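Local coordinates for protein endonuclease IV (Thermus thermophilus, PDB 3AAM) that cleaves phosphodiester bonds at apurinic or apyrimidinic sites in DNA during base excision repair, leaving a 3'-hydroxyl and a 5'-terminal sugar phosphate, at residues L46-R58 against L94-V106. Residues are numbered along the deposited sequence; the frame is centred on the assembly and turned at random.
Sequences LSPAEVEAFRALR and LEKAALLGVEYVV
Leu100 lays its CD2 methyl against the Phe54 ring, 3.7 Å from Phe54 CG, and the two side chains cross at about a right angle. Leu100 O lies at the edge of the same ring. Farther along, Val102 CG2 meets Phe54 CE2 at 4.0 Å. Leu46, just ahead of helix 48-60, adds to the apolar contact. Its CD2 touches Leu100 CG at 3.7 Å, while its CB and CD2 pack alongside the methylenes of Lys96. The ammonium of Lys96 is held by Asp92. Val51 CG1 packs on Leu99 O.

Two arginines bind the end of helix 82-100. Arg55 is extended from CG to NE (chi2 177°, chi3 173°), which carries its guanidinium to the last helical carbonyls. It grips Leu99 O side-on, with Arg55 NE and Arg55 NH1 each 3.0 Å from that oxygen. Both come from the same face of the carbonyl, and the oxygen lies in the guanidinium plane. A weak bond from Arg55 NH1 reaches Ala98 O, and Leu100 O sits over one guanidinium face. The Arg58 chain bends at chi2 and chi3 and places NH1 2.8 Å from Gly101 O, a weak bond; through a water the same NH1 reaches Leu100 O. Its NH2 binds Leu64 O. These positive groups would offset the partial negative charge of the helix end.

Gly101, with positive phi, is the C-prime residue of a Schellman motif. The chain then turns into strand 104-107. The contact joins neighbouring outer helices of a TIM barrel.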
loop_
_atom_site.group_PDB
_atom_site.type_symbol
_atom_site.label_atom_id
_atom_site.label_comp_id
_atom_site.label_asym_id
_atom_site.label_seq_id
_atom_site.Cartn_x
_atom_site.Cartn_y
_atom_site.Cartn_z
ATOM N N LEU A 46 -16.242 11.404 -9.087
ATOM C CA LEU A 46 -16.090 10.215 -9.911
ATOM C C LEU A 46 -17.423 9.959 -10.611
ATOM O O LEU A 46 -18.370 9.481 -9.993
ATOM C CB LEU A 46 -15.710 9.022 -9.033
ATOM C CG LEU A 46 -15.190 7.773 -9.741
ATOM C CD1 LEU A 46 -13.881 8.099 -10.453
ATOM C CD2 LEU A 46 -14.977 6.666 -8.717
ATOM N N SER A 47 -17.487 10.286 -11.899
ATOM C CA SER A 47 -18.706 10.111 -12.689
ATOM C C SER A 47 -18.992 8.659 -13.054
ATOM O O SER A 47 -18.083 7.837 -13.128
ATOM C CB SER A 47 -18.607 10.924 -13.980
ATOM O OG SER A 47 -17.710 10.308 -14.887
ATOM N N PRO A 48 -20.270 8.325 -13.292
ATOM C CA PRO A 48 -20.633 6.953 -13.657
ATOM C C PRO A 48 -19.921 6.504 -14.931
ATOM O O PRO A 48 -19.571 5.332 -15.080
ATOM C CB PRO A 48 -22.147 7.038 -13.835
ATOM C CG PRO A 48 -22.529 8.086 -12.830
ATOM C CD PRO A 48 -21.476 9.138 -13.055
ATOM N N ALA A 49 -19.707 7.442 -15.851
ATOM C CA ALA A 49 -19.029 7.132 -17.102
ATOM C C ALA A 49 -17.579 6.750 -16.836
ATOM O O ALA A 49 -17.051 5.834 -17.463
ATOM C CB ALA A 49 -19.093 8.325 -18.044
ATOM N N GLU A 50 -16.937 7.449 -15.904
ATOM C CA GLU A 50 -15.549 7.140 -15.578
ATOM C C GLU A 50 -15.481 5.784 -14.880
ATOM O O GLU A 50 -14.554 5.006 -15.104
ATOM C CB GLU A 50 -14.939 8.222 -14.679
ATOM C CG GLU A 50 -13.411 8.150 -14.628
ATOM C CD GLU A 50 -12.762 9.309 -13.885
ATOM O OE1 GLU A 50 -13.122 10.476 -14.144
ATOM O OE2 GLU A 50 -11.870 9.053 -13.050
ATOM N N VAL A 51 -16.467 5.500 -14.031
ATOM C CA VAL A 51 -16.505 4.221 -13.331
ATOM C C VAL A 51 -16.613 3.093 -14.355
ATOM O O VAL A 51 -15.897 2.093 -14.275
ATOM C CB VAL A 51 -17.718 4.141 -12.371
ATOM C CG1 VAL A 51 -17.758 2.784 -11.691
ATOM C CG2 VAL A 51 -17.632 5.246 -11.331
ATOM N N GLU A 52 -17.510 3.262 -15.325
ATOM C CA GLU A 52 -17.713 2.261 -16.367
ATOM C C GLU A 52 -16.445 2.053 -17.189
ATOM O O GLU A 52 -16.087 0.923 -17.513
ATOM C CB GLU A 52 -18.864 2.691 -17.286
ATOM C CG GLU A 52 -19.357 1.639 -18.285
ATOM C CD GLU A 52 -18.435 1.446 -19.479
ATOM O OE1 GLU A 52 -17.929 2.454 -20.020
ATOM O OE2 GLU A 52 -18.227 0.284 -19.891
ATOM N N ALA A 53 -15.768 3.147 -17.524
ATOM C CA ALA A 53 -14.543 3.069 -18.312
ATOM C C ALA A 53 -13.440 2.336 -17.554
ATOM O O ALA A 53 -12.745 1.490 -18.116
ATOM C CB ALA A 53 -14.080 4.469 -18.694
ATOM N N PHE A 54 -13.289 2.661 -16.275
ATOM C CA PHE A 54 -12.276 2.038 -15.429
ATOM C C PHE A 54 -12.489 0.527 -15.372
ATOM O O PHE A 54 -11.573 -0.253 -15.634
ATOM C CB PHE A 54 -12.355 2.619 -14.015
ATOM C CG PHE A 54 -11.318 2.071 -13.073
ATOM C CD1 PHE A 54 -10.054 2.644 -12.999
ATOM C CD2 PHE A 54 -11.603 0.972 -12.274
ATOM C CE1 PHE A 54 -9.088 2.127 -12.140
ATOM C CE2 PHE A 54 -10.644 0.448 -11.414
ATOM C CZ PHE A 54 -9.384 1.027 -11.347
ATOM N N ARG A 55 -13.702 0.121 -15.023
ATOM C CA ARG A 55 -14.028 -1.295 -14.934
ATOM C C ARG A 55 -13.876 -2.019 -16.267
ATOM O O ARG A 55 -13.298 -3.100 -16.328
ATOM C CB ARG A 55 -15.457 -1.475 -14.411
ATOM C CG ARG A 55 -15.633 -1.159 -12.931
ATOM C CD ARG A 55 -17.092 -1.290 -12.515
ATOM N NE ARG A 55 -17.269 -1.163 -11.070
ATOM C CZ ARG A 55 -17.420 -2.192 -10.240
ATOM N NH1 ARG A 55 -17.572 -1.978 -8.941
ATOM N NH2 ARG A 55 -17.431 -3.433 -10.707
ATOM N N ALA A 56 -14.399 -1.427 -17.336
ATOM C CA ALA A 56 -14.322 -2.046 -18.656
ATOM C C ALA A 56 -12.879 -2.199 -19.117
ATOM O O ALA A 56 -12.492 -3.245 -19.639
ATOM C CB ALA A 56 -15.113 -1.226 -19.666
ATOM N N LEU A 57 -12.084 -1.150 -18.929
ATOM C CA LEU A 57 -10.685 -1.193 -19.327
ATOM C C LEU A 57 -9.923 -2.229 -18.508
ATOM O O LEU A 57 -9.124 -2.993 -19.050
ATOM C CB LEU A 57 -10.045 0.189 -19.164
ATOM C CG LEU A 57 -10.457 1.243 -20.196
ATOM C CD1 LEU A 57 -10.017 2.625 -19.728
ATOM C CD2 LEU A 57 -9.830 0.903 -21.550
ATOM N N ARG A 58 -10.178 -2.267 -17.202
ATOM C CA ARG A 58 -9.499 -3.223 -16.338
ATOM C C ARG A 58 -9.815 -4.664 -16.715
ATOM O O ARG A 58 -8.920 -5.489 -16.882
ATOM C CB ARG A 58 -9.886 -3.001 -14.873
ATOM C CG ARG A 58 -8.928 -2.124 -14.097
ATOM C CD ARG A 58 -8.567 -2.770 -12.766
ATOM N NE ARG A 58 -9.734 -2.978 -11.915
ATOM C CZ ARG A 58 -9.710 -3.623 -10.750
ATOM N NH1 ARG A 58 -10.822 -3.759 -10.044
ATOM N NH2 ARG A 58 -8.578 -4.141 -10.294
ATOM N N LEU A 94 -12.554 4.521 0.562
ATOM C CA LEU A 94 -13.237 3.231 0.556
ATOM C C LEU A 94 -14.469 3.227 -0.346
ATOM O O LEU A 94 -14.726 2.253 -1.049
ATOM C CB LEU A 94 -13.628 2.851 1.984
ATOM C CG LEU A 94 -12.455 2.541 2.917
ATOM C CD1 LEU A 94 -12.909 2.563 4.366
ATOM C CD2 LEU A 94 -11.866 1.188 2.556
ATOM N N GLU A 95 -15.228 4.319 -0.310
ATOM C CA GLU A 95 -16.427 4.455 -1.126
ATOM C C GLU A 95 -16.057 4.492 -2.610
ATOM O O GLU A 95 -16.713 3.856 -3.439
ATOM C CB GLU A 95 -17.183 5.728 -0.728
ATOM C CG GLU A 95 -17.863 5.628 0.636
ATOM C CD GLU A 95 -18.087 6.980 1.290
ATOM O OE1 GLU A 95 -18.050 8.006 0.582
ATOM O OE2 GLU A 95 -18.313 7.013 2.521
ATOM N N LYS A 96 -14.997 5.228 -2.935
ATOM C CA LYS A 96 -14.541 5.331 -4.315
ATOM C C LYS A 96 -14.031 3.965 -4.775
ATOM O O LYS A 96 -14.304 3.536 -5.896
ATOM C CB LYS A 96 -13.440 6.397 -4.430
ATOM C CG LYS A 96 -13.926 7.832 -4.173
ATOM C CD LYS A 96 -14.726 8.365 -5.354
ATOM C CE LYS A 96 -15.582 9.584 -4.990
ATOM N NZ LYS A 96 -14.816 10.751 -4.469
ATOM N N ALA A 97 -13.304 3.274 -3.903
ATOM C CA ALA A 97 -12.788 1.953 -4.241
ATOM C C ALA A 97 -13.943 0.991 -4.530
ATOM O O ALA A 97 -13.881 0.195 -5.468
ATOM C CB ALA A 97 -11.926 1.415 -3.101
ATOM N N ALA A 98 -14.997 1.063 -3.724
ATOM C CA ALA A 98 -16.149 0.188 -3.924
ATOM C C ALA A 98 -16.779 0.442 -5.291
ATOM O O ALA A 98 -17.125 -0.496 -6.009
ATOM C CB ALA A 98 -17.181 0.403 -2.819
ATOM N N LEU A 99 -16.927 1.712 -5.648
ATOM C CA LEU A 99 -17.510 2.067 -6.935
ATOM C C LEU A 99 -16.659 1.551 -8.087
ATOM O O LEU A 99 -17.178 1.031 -9.077
ATOM C CB LEU A 99 -17.654 3.586 -7.052
ATOM C CG LEU A 99 -18.779 4.248 -6.256
ATOM C CD1 LEU A 99 -18.637 5.759 -6.329
ATOM C CD2 LEU A 99 -20.124 3.808 -6.819
ATOM N N LEU A 100 -15.346 1.688 -7.953
ATOM C CA LEU A 100 -14.431 1.253 -8.998
ATOM C C LEU A 100 -14.184 -0.248 -9.040
ATOM O O LEU A 100 -13.664 -0.760 -10.024
ATOM C CB LEU A 100 -13.094 1.983 -8.849
ATOM C CG LEU A 100 -13.148 3.489 -9.125
ATOM C CD1 LEU A 100 -11.820 4.134 -8.764
ATOM C CD2 LEU A 100 -13.478 3.716 -10.597
ATOM N N GLY A 101 -14.558 -0.954 -7.979
ATOM C CA GLY A 101 -14.331 -2.384 -7.940
ATOM C C GLY A 101 -12.907 -2.700 -7.513
ATOM O O GLY A 101 -12.403 -3.796 -7.760
ATOM N N VAL A 102 -12.249 -1.722 -6.892
ATOM C CA VAL A 102 -10.882 -1.891 -6.401
ATOM C C VAL A 102 -10.983 -2.675 -5.095
ATOM O O VAL A 102 -11.680 -2.260 -4.173
ATOM C CB VAL A 102 -10.213 -0.522 -6.150
ATOM C CG1 VAL A 102 -8.877 -0.713 -5.447
ATOM C CG2 VAL A 102 -10.005 0.205 -7.480
ATOM N N GLU A 103 -10.280 -3.799 -5.011
ATOM C CA GLU A 103 -10.366 -4.643 -3.825
ATOM C C GLU A 103 -9.655 -4.176 -2.562
ATOM O O GLU A 103 -10.034 -4.590 -1.467
ATOM C CB GLU A 103 -9.895 -6.063 -4.160
ATOM C CG GLU A 103 -10.174 -7.077 -3.055
ATOM C CD GLU A 103 -9.805 -8.493 -3.448
ATOM O OE1 GLU A 103 -10.345 -8.993 -4.458
ATOM O OE2 GLU A 103 -8.977 -9.110 -2.747
ATOM N N TYR A 104 -8.650 -3.316 -2.692
ATOM C CA TYR A 104 -7.911 -2.863 -1.515
ATOM C C TYR A 104 -7.672 -1.364 -1.395
ATOM O O TYR A 104 -7.468 -0.671 -2.389
ATOM C CB TYR A 104 -6.536 -3.545 -1.457
ATOM C CG TYR A 104 -6.582 -5.049 -1.357
ATOM C CD1 TYR A 104 -7.085 -5.673 -0.220
ATOM C CD2 TYR A 104 -6.144 -5.849 -2.412
ATOM C CE1 TYR A 104 -7.157 -7.063 -0.132
ATOM C CE2 TYR A 104 -6.212 -7.239 -2.336
ATOM C CZ TYR A 104 -6.720 -7.836 -1.193
ATOM O OH TYR A 104 -6.809 -9.208 -1.114
ATOM N N VAL A 105 -7.697 -0.886 -0.155
ATOM C CA VAL A 105 -7.403 0.506 0.174
ATOM C C VAL A 105 -6.347 0.385 1.269
ATOM O O VAL A 105 -6.541 -0.346 2.238
ATOM C CB VAL A 105 -8.634 1.261 0.736
ATOM C CG1 VAL A 105 -8.207 2.619 1.291
ATOM C CG2 VAL A 105 -9.665 1.449 -0.358
ATOM N N VAL A 106 -5.225 1.078 1.111
ATOM C CA VAL A 106 -4.152 1.009 2.098
ATOM C C VAL A 106 -3.890 2.377 2.715
ATOM O O VAL A 106 -3.902 3.397 2.022
ATOM C CB VAL A 106 -2.856 0.441 1.451
ATOM C CG1 VAL A 106 -2.408 1.329 0.301
ATOM C CG2 VAL A 106 -1.764 0.308 2.493
HETATM O O HOH W 1 -12.671 -2.502 -11.765
HETATM O O HOH W 2 -8.647 -5.106 -7.045
#